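Local structure of 16S rRNA aminocarboxypropyltransferase (Vulcanisaeta distributa, 5APG) at residues A[6-11]-A[67-72]; A[26-31]-A[130-135]; A[45-50]-A[78-83]; A[90-95]-A[106-111]. The protein probably transfers the 3-amino-3-carboxypropyl group of S-adenosylmethionine to an N1-methylpseudouridine of 16S ribosomal RNA in the final step of its hypermodification. One frame throughout, in Å; residues are numbered along the deposited sequence.

Interaction 1: A[6-11]-A[67-72]; sequences FIYRLP and SLIDCS. With EEM ([(3S)-3-amino-4-hydroxy-4-oxo-butyl]-[[(2S,3S,4R,5R)-5-(6-aminopurin-9-yl)-3,4-dihydroxy-oxolan-2-yl]methyl]-methyl-selanium), chain D.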
# COMPACT_ATOMS: atom_id res chain seq x y z
N PHE A 6 5.55 4.43 9.24
CA PHE A 6 6.80 3.76 9.56
C PHE A 6 7.09 2.67 8.53
O PHE A 6 6.21 1.89 8.18
CB PHE A 6 6.74 3.14 10.96
CG PHE A 6 6.48 4.14 12.05
CD1 PHE A 6 5.19 4.49 12.39
CD2 PHE A 6 7.54 4.73 12.73
CE1 PHE A 6 4.95 5.41 13.40
CE2 PHE A 6 7.30 5.65 13.74
CZ PHE A 6 6.01 5.99 14.07
N ILE A 7 8.33 2.64 8.05
CA ILE A 7 8.72 1.69 7.01
C ILE A 7 9.95 0.88 7.41
O ILE A 7 10.98 1.44 7.79
CB ILE A 7 9.02 2.40 5.67
CG1 ILE A 7 7.78 3.16 5.17
CG2 ILE A 7 9.48 1.40 4.62
CD1 ILE A 7 8.05 4.01 3.94
N TYR A 8 9.83 -0.44 7.33
CA TYR A 8 11.02 -1.28 7.38
C TYR A 8 11.40 -1.62 5.95
O TYR A 8 10.59 -2.17 5.20
CB TYR A 8 10.80 -2.56 8.19
CG TYR A 8 11.96 -3.51 8.04
CD1 TYR A 8 13.19 -3.22 8.60
CD2 TYR A 8 11.83 -4.69 7.32
CE1 TYR A 8 14.27 -4.08 8.45
CE2 TYR A 8 12.89 -5.56 7.17
CZ TYR A 8 14.11 -5.25 7.74
OH TYR A 8 15.17 -6.11 7.59
N ARG A 9 12.63 -1.28 5.58
CA ARG A 9 13.08 -1.51 4.22
C ARG A 9 14.12 -2.62 4.15
O ARG A 9 15.13 -2.59 4.85
CB ARG A 9 13.66 -0.22 3.64
CG ARG A 9 14.24 -0.38 2.25
CD ARG A 9 14.59 0.97 1.64
NE ARG A 9 15.79 0.89 0.82
CZ ARG A 9 15.82 0.39 -0.41
NH1 ARG A 9 14.72 -0.09 -0.97
NH2 ARG A 9 16.97 0.37 -1.09
N LEU A 10 13.85 -3.61 3.31
CA LEU A 10 14.86 -4.60 2.97
C LEU A 10 15.77 -4.01 1.90
O LEU A 10 15.35 -3.82 0.76
CB LEU A 10 14.23 -5.90 2.47
CG LEU A 10 13.80 -6.91 3.53
CD1 LEU A 10 13.09 -8.08 2.89
CD2 LEU A 10 15.00 -7.38 4.33
N PRO A 11 17.02 -3.71 2.27
CA PRO A 11 17.95 -3.04 1.36
C PRO A 11 18.37 -3.93 0.18
O PRO A 11 19.49 -4.43 0.16
CB PRO A 11 19.15 -2.71 2.26
CG PRO A 11 19.11 -3.77 3.31
CD PRO A 11 17.66 -4.05 3.56
N SER A 67 2.15 1.24 9.24
CA SER A 67 3.42 0.55 8.99
C SER A 67 3.44 -0.09 7.61
O SER A 67 2.41 -0.48 7.08
CB SER A 67 3.66 -0.52 10.06
OG SER A 67 3.75 0.05 11.35
N LEU A 68 4.64 -0.20 7.04
CA LEU A 68 4.83 -0.91 5.78
C LEU A 68 6.19 -1.60 5.76
O LEU A 68 7.15 -1.13 6.38
CB LEU A 68 4.74 0.02 4.57
CG LEU A 68 3.45 0.75 4.18
CD1 LEU A 68 3.26 2.04 4.98
CD2 LEU A 68 3.48 1.04 2.68
N ILE A 69 6.27 -2.69 5.02
CA ILE A 69 7.55 -3.29 4.69
C ILE A 69 7.86 -3.00 3.23
O ILE A 69 7.06 -3.31 2.35
CB ILE A 69 7.55 -4.82 4.94
CG1 ILE A 69 7.38 -5.12 6.43
CG2 ILE A 69 8.85 -5.43 4.43
CD1 ILE A 69 7.04 -6.58 6.73
N ASP A 70 9.00 -2.37 2.98
CA ASP A 70 9.44 -2.13 1.61
C ASP A 70 10.46 -3.18 1.19
O ASP A 70 11.52 -3.31 1.80
CB ASP A 70 10.03 -0.72 1.47
CG ASP A 70 10.56 -0.45 0.07
OD1 ASP A 70 9.76 -0.06 -0.80
OD2 ASP A 70 11.77 -0.62 -0.16
N CYS A 71 10.12 -3.94 0.15
CA CYS A 71 10.99 -4.99 -0.35
C CYS A 71 10.71 -5.17 -1.83
O CYS A 71 9.86 -4.48 -2.37
CB CYS A 71 10.77 -6.29 0.41
SG CYS A 71 9.08 -6.95 0.27
N SER A 72 11.40 -6.08 -2.50
CA SER A 72 11.07 -6.36 -3.89
C SER A 72 9.77 -7.15 -3.95
O SER A 72 9.44 -7.87 -3.01
CB SER A 72 12.20 -7.13 -4.58
OG SER A 72 12.25 -8.46 -4.09
C2 EEM D . -1.19 -3.71 0.33
N3 EEM D . -0.01 -3.16 0.33
C4 EEM D . 0.57 -2.85 -0.82
C1' EEM D . 2.76 -1.75 -0.20
C2' EEM D . 3.34 -2.98 0.53
C3' EEM D . 4.43 -3.31 -0.26
C4' EEM D . 4.98 -2.20 -0.77
C5' EEM D . 5.45 -2.31 -2.17
O EEM D . 8.09 1.46 -4.55
C EEM D . 9.03 0.81 -4.91
OXT EEM D . 10.13 1.32 -5.03
CA EEM D . 8.87 -0.67 -5.18
N EEM D . 10.09 -1.14 -5.78
CB EEM D . 8.61 -1.32 -3.83
CG EEM D . 8.08 -2.74 -3.91
SE EEM D . 7.17 -3.24 -2.22
CE EEM D . 6.73 -5.13 -2.24
O4' EEM D . 3.70 -1.24 -0.88
O3' EEM D . 5.36 -4.24 0.41
O2' EEM D . 3.81 -2.41 1.76
N9 EEM D . 1.75 -2.30 -1.15
C8 EEM D . 1.77 -2.25 -2.47
N7 EEM D . 0.68 -2.75 -2.99
C5 EEM D . -0.12 -3.14 -1.98
N1 EEM D . -1.89 -4.01 -0.74
C6 EEM D . -1.40 -3.76 -1.92
N6 EEM D . -2.11 -4.08 -3.09
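Parallel strand pairing joins Phe6-Arg9 to Ser67-Asp70 in the middle of a five-stranded sheet, strand 66-70 being its central member. The backbones alternate bonds: Leu68 N reaches Phe6 O at 2.9 Å, Tyr8 N reaches Leu68 O, Asp70 N reaches Tyr8 O at 2.7 Å, and Leu10 N closes the run on Asp70 O. Arg9 and Asp70 are bridged neighbours whose side chains lie side by side, each with CG anti to the backbone N (chi1 176° and 177°). A salt bridge results, Arg9 NH1 to Asp70 OD2 at 3.1 Å, in the guanidinium plane and close to the C-O axis. Asn18 also holds OD2 and Thr112 holds OD1, fixing the carboxylate's rotation. Losing the guanidinium to a leucine would probably strip OD2 of its charged mate, with the Asn18 amide still bonded to it. Ile7 CG2 packs on Asp70 CB at 3.8 Å, and Leu10 CD1 touches Cys71 CB. At the strand's C-terminal end Ile69 O accepts a hydrogen bond from the ligand's ribose hydroxyl O3' at 2.7 Å and a weak one from O2' at 3.4 Å. Cofactor binding at the C-terminal edge of a parallel sheet fits the SPOUT fold.

Interaction 2: A[26-31]-A[130-135]; sequences FGFAQL and MEVLRL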
# COMPACT_ATOMS: atom_id res chain seq x y z
N PHE A 26 11.80 13.06 2.22
CA PHE A 26 10.97 14.26 2.36
C PHE A 26 10.17 14.28 3.66
O PHE A 26 9.36 15.18 3.88
CB PHE A 26 10.02 14.40 1.16
CG PHE A 26 10.69 14.96 -0.07
CD1 PHE A 26 10.77 16.33 -0.26
CD2 PHE A 26 11.25 14.12 -1.01
CE1 PHE A 26 11.40 16.85 -1.38
CE2 PHE A 26 11.88 14.63 -2.13
CZ PHE A 26 11.95 16.00 -2.32
N GLY A 27 10.40 13.30 4.52
CA GLY A 27 9.80 13.30 5.85
C GLY A 27 8.36 12.85 5.97
O GLY A 27 7.73 13.08 7.00
N PHE A 28 7.82 12.20 4.93
CA PHE A 28 6.47 11.64 5.00
C PHE A 28 6.44 10.36 5.83
O PHE A 28 5.38 9.94 6.31
CB PHE A 28 5.94 11.33 3.60
CG PHE A 28 5.56 12.55 2.81
CD1 PHE A 28 4.46 13.31 3.17
CD2 PHE A 28 6.28 12.92 1.69
CE1 PHE A 28 4.09 14.42 2.43
CE2 PHE A 28 5.92 14.03 0.95
CZ PHE A 28 4.82 14.78 1.32
N ALA A 29 7.59 9.74 5.99
CA ALA A 29 7.70 8.49 6.73
C ALA A 29 9.09 8.39 7.34
O ALA A 29 10.00 9.12 6.94
CB ALA A 29 7.42 7.30 5.83
N GLN A 30 9.25 7.48 8.29
CA GLN A 30 10.57 7.26 8.86
C GLN A 30 10.94 5.78 8.77
O GLN A 30 10.09 4.90 8.92
CB GLN A 30 10.61 7.76 10.31
CG GLN A 30 10.33 6.73 11.38
CD GLN A 30 10.62 7.25 12.78
OE1 GLN A 30 10.55 8.46 13.03
NE2 GLN A 30 10.95 6.35 13.70
N LEU A 31 12.21 5.52 8.47
CA LEU A 31 12.71 4.15 8.44
C LEU A 31 12.94 3.64 9.86
O LEU A 31 13.33 4.40 10.75
CB LEU A 31 14.02 4.07 7.65
CG LEU A 31 13.97 4.17 6.13
CD1 LEU A 31 15.35 3.94 5.54
CD2 LEU A 31 12.98 3.17 5.56
N MSE A 130 -2.23 13.47 -1.81
CA MSE A 130 -1.79 14.22 -2.98
C MSE A 130 -0.40 14.82 -2.79
O MSE A 130 0.41 14.84 -3.72
CB MSE A 130 -2.80 15.33 -3.30
CG MSE A 130 -2.44 16.14 -4.55
SE MSE A 130 -2.42 14.97 -6.13
CE MSE A 130 -4.33 14.59 -6.20
N GLU A 131 -0.12 15.33 -1.59
CA GLU A 131 1.21 15.86 -1.27
C GLU A 131 2.28 14.79 -1.46
O GLU A 131 3.38 15.07 -1.95
CB GLU A 131 1.24 16.40 0.16
CG GLU A 131 0.39 17.63 0.37
CD GLU A 131 0.16 17.94 1.84
OE1 GLU A 131 0.69 17.21 2.71
OE2 GLU A 131 -0.55 18.92 2.12
N VAL A 132 1.95 13.57 -1.05
CA VAL A 132 2.83 12.42 -1.22
C VAL A 132 3.03 12.08 -2.70
O VAL A 132 4.16 11.93 -3.17
CB VAL A 132 2.27 11.19 -0.46
CG1 VAL A 132 2.84 9.91 -1.01
CG2 VAL A 132 2.52 11.32 1.03
N LEU A 133 1.94 11.99 -3.45
CA LEU A 133 2.00 11.61 -4.86
C LEU A 133 2.73 12.64 -5.72
O LEU A 133 3.35 12.29 -6.73
CB LEU A 133 0.59 11.39 -5.41
CG LEU A 133 -0.10 10.12 -4.91
CD1 LEU A 133 -1.58 10.12 -5.31
CD2 LEU A 133 0.60 8.88 -5.44
N ARG A 134 2.66 13.90 -5.33
CA ARG A 134 3.29 14.96 -6.11
C ARG A 134 4.82 14.85 -6.11
O ARG A 134 5.49 15.55 -6.86
CB ARG A 134 2.83 16.33 -5.60
CG ARG A 134 1.41 16.68 -6.07
CD ARG A 134 0.93 18.02 -5.53
NE ARG A 134 1.74 19.13 -6.01
CZ ARG A 134 1.58 20.39 -5.64
NH1 ARG A 134 0.61 20.71 -4.78
NH2 ARG A 134 2.37 21.34 -6.12
N LEU A 135 5.37 13.95 -5.30
CA LEU A 135 6.81 13.66 -5.33
C LEU A 135 7.27 13.04 -6.65
O LEU A 135 8.46 13.01 -6.95
CB LEU A 135 7.21 12.75 -4.17
CG LEU A 135 7.15 13.35 -2.77
CD1 LEU A 135 7.63 12.34 -1.73
CD2 LEU A 135 7.98 14.63 -2.71
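Phe26 and Phe28 both carry CG anti to their carbonyl carbon (chi1 -79° and -73°), which sends the two rings toward Val132 and Leu135. Between them, Gly27 takes a positive phi of 80° and ends helix 19-25 in a Schellman motif, so the chain turns sharply and both phenylalanines face the same partner. No hydrogen bond crosses; the contact is apolar and lies at the surface, where it joins the link between helix 19-25 and strand 30-32 to the C-terminal part of helix 126-133 and the residues that follow it. Phe28 does most of the work. Val132 CG2 sits over one face of its ring, 3.5 Å from CD1, while Leu135 CD1 meets Phe28 CE2 obliquely at 3.6 Å. The far end of the ring, CZ, reaches the helix backbone at Glu131 O, 3.6 Å away, and the Glu131 side chain crosses the ring at about a right angle, touching it through CB. A serine in place of Phe28 would probably open a gap beside Val132 CG2 and Leu135 CD1 and leave Glu131 O without the ring packed on it. The rest of Val132 is buried against Leu23 of helix 19-25 and against Ile113 and Leu120 of helix 112-122, and Leu135 O accepts a hydrogen bond from Lys22. Leu135 divides its two methyls between the two rings: CD1 lies mainly against Phe28, whereas CD2 stands over the centre of the Phe26 ring, 3.8 Å from the centroid.

Interaction 3: A[45-50]-A[78-83]; sequences LDPTVK and DVHTKF. With EEM ([(3S)-3-amino-4-hydroxy-4-oxo-butyl]-[[(2S,3S,4R,5R)-5-(6-aminopurin-9-yl)-3,4-dihydroxy-oxolan-2-yl]methyl]-methyl-selanium), chain D.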
# COMPACT_ATOMS: atom_id res chain seq x y z
N LEU A 45 0.21 -2.37 6.08
CA LEU A 45 -0.18 -2.76 4.74
C LEU A 45 0.45 -4.11 4.46
O LEU A 45 1.61 -4.36 4.80
CB LEU A 45 0.25 -1.72 3.70
CG LEU A 45 -0.41 -0.34 3.85
CD1 LEU A 45 -0.06 0.54 2.66
CD2 LEU A 45 -1.92 -0.45 4.00
N ASP A 46 -0.33 -5.00 3.86
CA ASP A 46 0.11 -6.36 3.61
C ASP A 46 -0.67 -6.89 2.43
O ASP A 46 -1.85 -7.21 2.57
CB ASP A 46 -0.10 -7.23 4.86
CG ASP A 46 0.44 -8.64 4.70
OD1 ASP A 46 0.64 -9.11 3.56
OD2 ASP A 46 0.67 -9.29 5.74
N PRO A 47 -0.02 -6.99 1.27
CA PRO A 47 -0.70 -7.45 0.05
C PRO A 47 -1.05 -8.94 0.07
O PRO A 47 -1.78 -9.38 -0.81
CB PRO A 47 0.32 -7.15 -1.05
CG PRO A 47 1.64 -7.28 -0.36
CD PRO A 47 1.41 -6.73 1.03
N THR A 48 -0.56 -9.69 1.06
CA THR A 48 -0.79 -11.13 1.11
C THR A 48 -2.04 -11.54 1.89
O THR A 48 -2.44 -12.70 1.83
CB THR A 48 0.41 -11.89 1.72
OG1 THR A 48 0.49 -11.61 3.13
CG2 THR A 48 1.71 -11.50 1.04
N VAL A 49 -2.63 -10.62 2.64
CA VAL A 49 -3.86 -10.93 3.38
C VAL A 49 -5.07 -10.56 2.52
O VAL A 49 -4.94 -9.89 1.50
CB VAL A 49 -3.93 -10.20 4.73
CG1 VAL A 49 -2.72 -10.57 5.60
CG2 VAL A 49 -4.02 -8.69 4.55
N LYS A 50 -6.25 -11.00 2.95
CA LYS A 50 -7.46 -10.81 2.15
C LYS A 50 -8.35 -9.69 2.68
O LYS A 50 -9.34 -9.31 2.05
CB LYS A 50 -8.26 -12.11 2.08
CG LYS A 50 -7.50 -13.27 1.46
CD LYS A 50 -7.03 -12.91 0.05
CE LYS A 50 -6.15 -14.01 -0.53
NZ LYS A 50 -4.74 -13.88 -0.07
N ASP A 78 6.95 -14.03 0.51
CA ASP A 78 7.76 -14.72 1.51
C ASP A 78 7.96 -13.87 2.77
O ASP A 78 7.83 -14.37 3.89
CB ASP A 78 9.11 -15.12 0.92
CG ASP A 78 9.95 -15.92 1.89
OD1 ASP A 78 9.63 -17.11 2.10
OD2 ASP A 78 10.92 -15.36 2.45
N VAL A 79 8.27 -12.60 2.58
CA VAL A 79 8.57 -11.71 3.70
C VAL A 79 7.34 -11.46 4.57
O VAL A 79 7.41 -11.58 5.80
CB VAL A 79 9.13 -10.36 3.20
CG1 VAL A 79 9.16 -9.34 4.34
CG2 VAL A 79 10.52 -10.56 2.61
N HIS A 80 6.22 -11.12 3.95
CA HIS A 80 5.01 -10.82 4.71
C HIS A 80 4.43 -12.05 5.39
O HIS A 80 3.91 -11.96 6.50
CB HIS A 80 3.95 -10.18 3.81
CG HIS A 80 4.25 -8.76 3.44
ND1 HIS A 80 5.04 -8.41 2.37
CD2 HIS A 80 3.86 -7.59 4.02
CE1 HIS A 80 5.13 -7.09 2.30
NE2 HIS A 80 4.42 -6.57 3.29
N THR A 81 4.51 -13.21 4.74
CA THR A 81 3.91 -14.41 5.31
C THR A 81 4.72 -14.96 6.48
O THR A 81 4.16 -15.54 7.41
CB THR A 81 3.73 -15.51 4.25
OG1 THR A 81 4.99 -15.81 3.63
CG2 THR A 81 2.74 -15.08 3.18
N LYS A 82 6.03 -14.77 6.44
CA LYS A 82 6.89 -15.40 7.44
C LYS A 82 7.26 -14.50 8.63
O LYS A 82 7.62 -15.02 9.68
CB LYS A 82 8.17 -15.92 6.78
CG LYS A 82 7.95 -17.05 5.79
CD LYS A 82 9.18 -17.94 5.64
CE LYS A 82 10.40 -17.14 5.21
NZ LYS A 82 11.51 -18.04 4.77
N PHE A 83 7.17 -13.19 8.48
CA PHE A 83 7.73 -12.31 9.51
C PHE A 83 6.78 -11.35 10.23
O PHE A 83 7.21 -10.61 11.10
CB PHE A 83 8.89 -11.51 8.92
CG PHE A 83 10.02 -12.36 8.41
CD1 PHE A 83 10.97 -12.87 9.28
CD2 PHE A 83 10.13 -12.66 7.06
CE1 PHE A 83 12.01 -13.66 8.82
CE2 PHE A 83 11.17 -13.44 6.59
CZ PHE A 83 12.11 -13.95 7.47
C2 EEM D . -1.19 -3.71 0.33
N3 EEM D . -0.01 -3.16 0.33
C4 EEM D . 0.57 -2.85 -0.82
C1' EEM D . 2.76 -1.75 -0.20
C2' EEM D . 3.34 -2.98 0.53
C3' EEM D . 4.43 -3.31 -0.26
C4' EEM D . 4.98 -2.20 -0.77
C5' EEM D . 5.45 -2.31 -2.17
O EEM D . 8.09 1.46 -4.55
C EEM D . 9.03 0.81 -4.91
OXT EEM D . 10.13 1.32 -5.03
CA EEM D . 8.87 -0.67 -5.18
N EEM D . 10.09 -1.14 -5.78
CB EEM D . 8.61 -1.32 -3.83
CG EEM D . 8.08 -2.74 -3.91
SE EEM D . 7.17 -3.24 -2.22
CE EEM D . 6.73 -5.13 -2.24
O4' EEM D . 3.70 -1.24 -0.88
O3' EEM D . 5.36 -4.24 0.41
O2' EEM D . 3.81 -2.41 1.76
N9 EEM D . 1.75 -2.30 -1.15
C8 EEM D . 1.77 -2.25 -2.47
N7 EEM D . 0.68 -2.75 -2.99
C5 EEM D . -0.12 -3.14 -1.98
N1 EEM D . -1.89 -4.01 -0.74
C6 EEM D . -1.40 -3.76 -1.92
N6 EEM D . -2.11 -4.08 -3.09
O HOH W 1 4.01 -3.97 3.89
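A water links Leu45 and His80 across this contact, where no direct hydrogen bond passes between the segments. The water donates to Leu45 O at 2.6 Å, lies in the His80 ring plane 2.7 Å from NE2, and bonds the ligand's ribose hydroxyl O2' at 2.6 Å. Pro47 CD stands over the centre of the imidazole in a CH-pi contact, 3.9 Å from the centroid. The other ring nitrogen, ND1, is bonded to Ala76 O one helical turn back, so both ring nitrogens have partners and the ring's rotation is set. Asp46 slides past His80 with OD1 3.5 Å from CB, its CG anti to the backbone N (chi1 -176°). That same OD1 accepts from Thr48 N at 2.8 Å, forming an Asx turn, and from Thr48 OG1 at 2.5 Å; both donors come from one face of the carboxylate, on its anti and syn sides. Thr48 CG2 then packs on His80 CB at 3.8 Å. The turn at 46-49 follows strand 43-45, and Pro47 lies against one face of the adenine, between helix 73-83, which supplies His80, and helix 170-182, where Pro47 meets Met178.

Interaction 4: A[90-95]-A[106-111]; sequences RRRLPL and KPYILS. With EEM ([(3S)-3-amino-4-hydroxy-4-oxo-butyl]-[[(2S,3S,4R,5R)-5-(6-aminopurin-9-yl)-3,4-dihydroxy-oxolan-2-yl]methyl]-methyl-selanium), chain D.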
# COMPACT_ATOMS: atom_id res chain seq x y z
N ARG A 90 -3.39 -6.23 10.06
CA ARG A 90 -2.93 -6.47 8.70
C ARG A 90 -4.05 -6.23 7.69
O ARG A 90 -5.12 -6.83 7.79
CB ARG A 90 -2.40 -7.90 8.56
CG ARG A 90 -1.26 -8.23 9.51
CD ARG A 90 -0.94 -9.72 9.52
NE ARG A 90 -0.35 -10.18 8.27
CZ ARG A 90 0.07 -11.42 8.06
NH1 ARG A 90 -0.03 -12.33 9.01
NH2 ARG A 90 0.61 -11.75 6.89
N ARG A 91 -3.79 -5.35 6.73
CA ARG A 91 -4.79 -5.00 5.72
C ARG A 91 -4.17 -4.91 4.32
O ARG A 91 -3.13 -4.29 4.14
CB ARG A 91 -5.46 -3.66 6.06
CG ARG A 91 -6.28 -3.66 7.35
CD ARG A 91 -7.50 -4.60 7.24
NE ARG A 91 -8.35 -4.54 8.43
CZ ARG A 91 -8.23 -5.32 9.50
NH1 ARG A 91 -7.28 -6.25 9.54
NH2 ARG A 91 -9.06 -5.18 10.52
N ARG A 92 -4.82 -5.53 3.34
CA ARG A 92 -4.44 -5.30 1.96
C ARG A 92 -5.13 -4.02 1.50
O ARG A 92 -6.07 -3.56 2.15
CB ARG A 92 -4.82 -6.47 1.04
CG ARG A 92 -6.34 -6.69 0.87
CD ARG A 92 -6.61 -7.67 -0.28
NE ARG A 92 -8.02 -7.99 -0.47
CZ ARG A 92 -8.86 -7.27 -1.22
NH1 ARG A 92 -8.44 -6.18 -1.83
NH2 ARG A 92 -10.13 -7.66 -1.34
N LEU A 93 -4.65 -3.44 0.41
CA LEU A 93 -5.38 -2.34 -0.19
C LEU A 93 -6.48 -2.91 -1.06
O LEU A 93 -6.33 -3.97 -1.64
CB LEU A 93 -4.45 -1.45 -1.02
CG LEU A 93 -3.48 -0.59 -0.20
CD1 LEU A 93 -2.47 0.02 -1.14
CD2 LEU A 93 -4.24 0.49 0.56
N PRO A 94 -7.62 -2.20 -1.13
CA PRO A 94 -8.62 -2.54 -2.14
C PRO A 94 -8.02 -2.39 -3.52
O PRO A 94 -7.01 -1.68 -3.69
CB PRO A 94 -9.75 -1.52 -1.89
CG PRO A 94 -9.13 -0.44 -1.10
CD PRO A 94 -8.04 -1.07 -0.28
N LEU A 95 -8.62 -3.04 -4.51
CA LEU A 95 -8.04 -3.17 -5.83
C LEU A 95 -7.90 -1.82 -6.54
O LEU A 95 -8.89 -1.11 -6.74
CB LEU A 95 -8.87 -4.12 -6.68
CG LEU A 95 -8.23 -4.46 -8.03
CD1 LEU A 95 -6.96 -5.27 -7.83
CD2 LEU A 95 -9.21 -5.20 -8.90
N LYS A 106 -1.74 -1.79 -14.67
CA LYS A 106 -1.94 -3.14 -14.12
C LYS A 106 -2.47 -3.10 -12.69
O LYS A 106 -2.08 -2.24 -11.90
CB LYS A 106 -0.63 -3.93 -14.19
CG LYS A 106 -0.06 -4.03 -15.60
CD LYS A 106 1.05 -5.06 -15.69
CE LYS A 106 0.49 -6.45 -15.95
NZ LYS A 106 1.54 -7.50 -15.88
N PRO A 107 -3.36 -4.04 -12.35
CA PRO A 107 -4.05 -4.06 -11.06
C PRO A 107 -3.20 -4.52 -9.87
O PRO A 107 -2.32 -5.38 -10.03
CB PRO A 107 -5.20 -5.04 -11.30
CG PRO A 107 -4.68 -5.97 -12.34
CD PRO A 107 -3.85 -5.10 -13.25
N TYR A 108 -3.48 -3.93 -8.71
CA TYR A 108 -3.07 -4.42 -7.39
C TYR A 108 -1.60 -4.22 -7.03
O TYR A 108 -1.29 -3.90 -5.88
CB TYR A 108 -3.41 -5.91 -7.25
CG TYR A 108 -3.44 -6.39 -5.81
CD1 TYR A 108 -4.35 -5.86 -4.91
CD2 TYR A 108 -2.55 -7.36 -5.36
CE1 TYR A 108 -4.39 -6.29 -3.60
CE2 TYR A 108 -2.58 -7.79 -4.04
CZ TYR A 108 -3.50 -7.25 -3.16
OH TYR A 108 -3.55 -7.67 -1.85
N ILE A 109 -0.70 -4.43 -7.98
CA ILE A 109 0.73 -4.38 -7.68
C ILE A 109 1.23 -2.93 -7.71
O ILE A 109 1.64 -2.43 -8.75
CB ILE A 109 1.53 -5.23 -8.68
CG1 ILE A 109 0.98 -6.66 -8.72
CG2 ILE A 109 3.01 -5.22 -8.33
CD1 ILE A 109 0.97 -7.36 -7.38
N LEU A 110 1.20 -2.28 -6.54
CA LEU A 110 1.53 -0.86 -6.46
C LEU A 110 2.94 -0.61 -5.94
O LEU A 110 3.51 -1.44 -5.24
CB LEU A 110 0.52 -0.14 -5.56
CG LEU A 110 -0.96 -0.39 -5.85
CD1 LEU A 110 -1.84 0.42 -4.89
CD2 LEU A 110 -1.29 -0.05 -7.30
N SER A 111 3.49 0.56 -6.28
CA SER A 111 4.72 1.01 -5.65
C SER A 111 4.43 1.35 -4.19
O SER A 111 3.28 1.54 -3.81
CB SER A 111 5.30 2.22 -6.37
OG SER A 111 4.49 3.38 -6.19
C2 EEM D . -1.19 -3.71 0.33
N3 EEM D . -0.01 -3.16 0.33
C4 EEM D . 0.57 -2.85 -0.82
C1' EEM D . 2.76 -1.75 -0.20
C2' EEM D . 3.34 -2.98 0.53
C3' EEM D . 4.43 -3.31 -0.26
C4' EEM D . 4.98 -2.20 -0.77
C5' EEM D . 5.45 -2.31 -2.17
O EEM D . 8.09 1.46 -4.55
C EEM D . 9.03 0.81 -4.91
OXT EEM D . 10.13 1.32 -5.03
CA EEM D . 8.87 -0.67 -5.18
N EEM D . 10.09 -1.14 -5.78
CB EEM D . 8.61 -1.32 -3.83
CG EEM D . 8.08 -2.74 -3.91
SE EEM D . 7.17 -3.24 -2.22
CE EEM D . 6.73 -5.13 -2.24
O4' EEM D . 3.70 -1.24 -0.88
O3' EEM D . 5.36 -4.24 0.41
O2' EEM D . 3.81 -2.41 1.76
N9 EEM D . 1.75 -2.30 -1.15
C8 EEM D . 1.77 -2.25 -2.47
N7 EEM D . 0.68 -2.75 -2.99
C5 EEM D . -0.12 -3.14 -1.98
N1 EEM D . -1.89 -4.01 -0.74
C6 EEM D . -1.40 -3.76 -1.92
N6 EEM D . -2.11 -4.08 -3.09
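The backbones of Arg92-Leu95 and Pro107-Leu110 run 135° apart and come nearest at Leu95 and Tyr108, whose CA atoms are 5.4 Å apart, with no hydrogen bond between them. What they share is the adenine of the bound S-adenosylmethionine analogue. Leu93 N donates to the ligand's N1 at 3.0 Å in a nearly straight bond (167°), and N6 donates a hydrogen bond to Tyr108 O at 2.9 Å. Two backbone groups thus read the N1-N6 edge of the base at the adenine end of the pocket; Leu93 and Tyr108 are known cofactor-binding residues, consistent with SPOUT-type binding. Tyr108 holds CG anti to its backbone N (chi1 -161°), swinging the ring back across so that N6 lies over one face toward the rim. Its hydroxyl is bonded to Pro47 O; the Tyr108 and Arg92 side chains cross at about a right angle, with Tyr108 OH 3.4 Å from Arg92 CB. At the ring edge, CE1 meets Leu93 O at 3.6 Å. Arg92 NH1 bonds that same carbonyl and makes a salt bridge to Glu161. Leu93 CD1 and Leu110 CD1 touch at 3.8 Å, and Leu95 CD1 packs on Tyr108 CB at 3.7 Å. Leu93 leans on Ala115, Ala118 and Ala119 of helix 112-122; Tyr108 is covered by Leu174 and Leu177 of helix 170-182, while Leu95 reaches Leu164 and Leu165 of helix 160-165.

How the interactions relate
Interactions 1, 3 and 4 surround the bound S-adenosylmethionine analogue: interaction 1 meets its ribose hydroxyls, interaction 3 adds the ribose water and flanks the base, and interaction 4 grips the adenine edge. Interactions 1 and 3 touch where Ser67 O and Leu45 N lie 3.1 Å apart, a probable strand-to-strand bond. Interactions 3 and 4 are joined by the salt bridge between Asp46 OD2 and Arg90 NH2, 2.7 Å, while the centres of interactions 1 and 4 are about 15 Å apart without contact. Interaction 2 is the outlying one, with Val132's side chain about 11 Å from the ligand; it meets interaction 1 through the sheet, where Ile7 N approaches Gln30 O.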